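Local coordinates for protein 3-hydroxyacyl-CoA dehydrogenase (PDB 4XGN) that binds NAD in a Rossmann-type fold and probably oxidises the hydroxyl group of 3-hydroxyacyl-CoA substrates, at residues D13-I18 and T80-L85. Sequence-based numbering, arbitrary orientation.
Sequences DNVFLI and TKLGTL
Val-15 and Leu-85 pair as parallel neighbours, their CA atoms 4.5 Å apart, where strand 15-19 runs beside the chain that has just left helix 69-82 through Gly-83, a residue of positive phi. The amide N of Val-15 donates to Thr-84 O at 2.8 Å; the bond is fairly straight at hydrogen (161°), although the donor stands 33° off the carbonyl plane. One residue further on, Leu-85 CA makes a CH-O contact with Val-15 O, and that carbonyl belongs to a residue whose backbone also bonds to Arg-86, so the pairing carries on into strand 85-90. Ahead of the bridge a water links the two backbones, donating a hydrogen bond to Asp-13 O and accepting one from Thr-84 N, while Lys-39 NZ also bonds to Asp-13 O.

Val-15 fills the angle between helix end and strand. With CG1 anti to the backbone N (chi1 177°), its CG2 branch is left to press on the turn, 3.6 Å from Gly-83 CA, and to meet Leu-82 CG at 4.0 Å. On the same face of the sheet, Leu-85 reaches with CD1 toward strand 15-19, against Val-15 O and 4.0 Å from Leu-17 CB. Ala-79 of helix 69-82 touches both Val-15 and Leu-85. Asn-14 and Thr-84 run side by side in the same direction in loose contact, with the Asn-14 amide nitrogen bonded to Glu-10 O.

This is the closing step of a right-handed crossover in the Rossmann fold, bringing strand 85-90 alongside strand 15-19. A direct bond from Val-15 N and a water-mediated one to Asp-13 O join the backbones, whereas aliphatic contacts pack the helix end against the sheet, with the Leu-17 side chain about 10 Å from the bound NAD.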
loop_
_atom_site.group_PDB
_atom_site.type_symbol
_atom_site.label_atom_id
_atom_site.label_comp_id
_atom_site.label_asym_id
_atom_site.label_seq_id
_atom_site.Cartn_x
_atom_site.Cartn_y
_atom_site.Cartn_z
ATOM N N ASP A 13 -5.792 23.947 -27.532
ATOM C CA ASP A 13 -5.641 25.379 -27.289
ATOM C C ASP A 13 -5.403 25.797 -25.847
ATOM O O ASP A 13 -5.253 26.991 -25.595
ATOM C CB ASP A 13 -6.831 26.184 -27.889
ATOM C CG ASP A 13 -6.976 26.004 -29.397
ATOM O OD1 ASP A 13 -5.936 26.078 -30.129
ATOM O OD2 ASP A 13 -8.137 25.827 -29.833
ATOM N N ASN A 14 -5.259 24.849 -24.912
ATOM C CA ASN A 14 -4.910 25.176 -23.539
ATOM C C ASN A 14 -3.427 24.937 -23.360
ATOM O O ASN A 14 -2.783 24.289 -24.211
ATOM C CB ASN A 14 -5.715 24.335 -22.529
ATOM C CG ASN A 14 -7.144 24.841 -22.388
ATOM O OD1 ASN A 14 -7.368 26.057 -22.247
ATOM N ND2 ASN A 14 -8.101 23.944 -22.489
ATOM N N VAL A 15 -2.904 25.447 -22.249
ATOM C CA VAL A 15 -1.470 25.411 -21.999
ATOM C C VAL A 15 -1.059 24.380 -20.958
ATOM O O VAL A 15 -1.706 24.253 -19.920
ATOM C CB VAL A 15 -0.936 26.811 -21.611
ATOM C CG1 VAL A 15 0.567 26.794 -21.276
ATOM C CG2 VAL A 15 -1.191 27.776 -22.754
ATOM N N PHE A 16 0.050 23.692 -21.256
ATOM C CA PHE A 16 0.618 22.638 -20.375
ATOM C C PHE A 16 2.071 22.907 -20.151
ATOM O O PHE A 16 2.844 23.030 -21.111
ATOM C CB PHE A 16 0.435 21.260 -21.004
ATOM C CG PHE A 16 -0.979 20.957 -21.221
ATOM C CD1 PHE A 16 -1.619 21.438 -22.353
ATOM C CD2 PHE A 16 -1.750 20.368 -20.203
ATOM C CE1 PHE A 16 -2.973 21.260 -22.532
ATOM C CE2 PHE A 16 -3.115 20.187 -20.393
ATOM C CZ PHE A 16 -3.710 20.629 -21.560
ATOM N N LEU A 17 2.418 23.005 -18.866
ATOM C CA LEU A 17 3.783 23.291 -18.401
ATOM C C LEU A 17 4.387 21.955 -18.041
ATOM O O LEU A 17 3.783 21.205 -17.246
ATOM C CB LEU A 17 3.767 24.242 -17.212
ATOM C CG LEU A 17 5.128 24.478 -16.514
ATOM C CD1 LEU A 17 6.173 25.037 -17.461
ATOM C CD2 LEU A 17 4.907 25.436 -15.351
ATOM N N ILE A 18 5.513 21.638 -18.672
ATOM C CA ILE A 18 6.126 20.339 -18.555
ATOM C C ILE A 18 7.583 20.552 -18.104
ATOM O O ILE A 18 8.411 21.026 -18.884
ATOM C CB ILE A 18 6.107 19.558 -19.853
ATOM C CG1 ILE A 18 4.674 19.449 -20.436
ATOM C CG2 ILE A 18 6.692 18.170 -19.656
ATOM C CD1 ILE A 18 4.605 18.824 -21.801
ATOM N N THR A 80 1.209 31.254 -18.367
ATOM C CA THR A 80 -0.014 32.083 -18.299
ATOM C C THR A 80 -0.032 33.202 -19.363
ATOM O O THR A 80 -1.093 33.588 -19.832
ATOM C CB THR A 80 -0.281 32.620 -16.892
ATOM O OG1 THR A 80 0.758 33.500 -16.523
ATOM C CG2 THR A 80 -0.338 31.478 -15.876
ATOM N N LYS A 81 1.138 33.674 -19.786
ATOM C CA LYS A 81 1.248 34.579 -20.949
ATOM C C LYS A 81 0.824 33.873 -22.229
ATOM O O LYS A 81 0.154 34.468 -23.074
ATOM C CB LYS A 81 2.694 35.069 -21.111
ATOM C CG LYS A 81 2.843 36.149 -22.175
ATOM C CD LYS A 81 4.288 36.544 -22.408
ATOM C CE LYS A 81 4.332 37.424 -23.648
ATOM N NZ LYS A 81 5.748 37.720 -23.988
ATOM N N LEU A 82 1.210 32.602 -22.370
ATOM C CA LEU A 82 0.885 31.813 -23.571
ATOM C C LEU A 82 -0.609 31.515 -23.748
ATOM O O LEU A 82 -1.096 31.498 -24.888
ATOM C CB LEU A 82 1.738 30.535 -23.638
ATOM C CG LEU A 82 1.695 29.663 -24.875
ATOM C CD1 LEU A 82 2.183 30.408 -26.098
ATOM C CD2 LEU A 82 2.533 28.433 -24.699
ATOM N N GLY A 83 -1.331 31.362 -22.653
ATOM C CA GLY A 83 -2.731 30.999 -22.683
ATOM C C GLY A 83 -3.202 30.538 -21.321
ATOM O O GLY A 83 -2.598 30.900 -20.305
ATOM N N THR A 84 -4.257 29.750 -21.284
ATOM C CA THR A 84 -4.826 29.325 -20.008
ATOM C C THR A 84 -4.105 28.053 -19.564
ATOM O O THR A 84 -4.153 27.027 -20.235
ATOM C CB THR A 84 -6.344 29.088 -20.107
ATOM O OG1 THR A 84 -6.933 30.313 -20.533
ATOM C CG2 THR A 84 -6.930 28.687 -18.739
ATOM N N LEU A 85 -3.414 28.156 -18.436
ATOM C CA LEU A 85 -2.591 27.046 -17.937
ATOM C C LEU A 85 -3.556 26.033 -17.335
ATOM O O LEU A 85 -4.181 26.351 -16.334
ATOM C CB LEU A 85 -1.629 27.551 -16.895
ATOM C CG LEU A 85 -0.825 26.495 -16.096
ATOM C CD1 LEU A 85 0.014 25.602 -17.019
ATOM C CD2 LEU A 85 0.012 27.147 -14.998
HETATM O O HOH W 1 -5.336 28.957 -23.773
#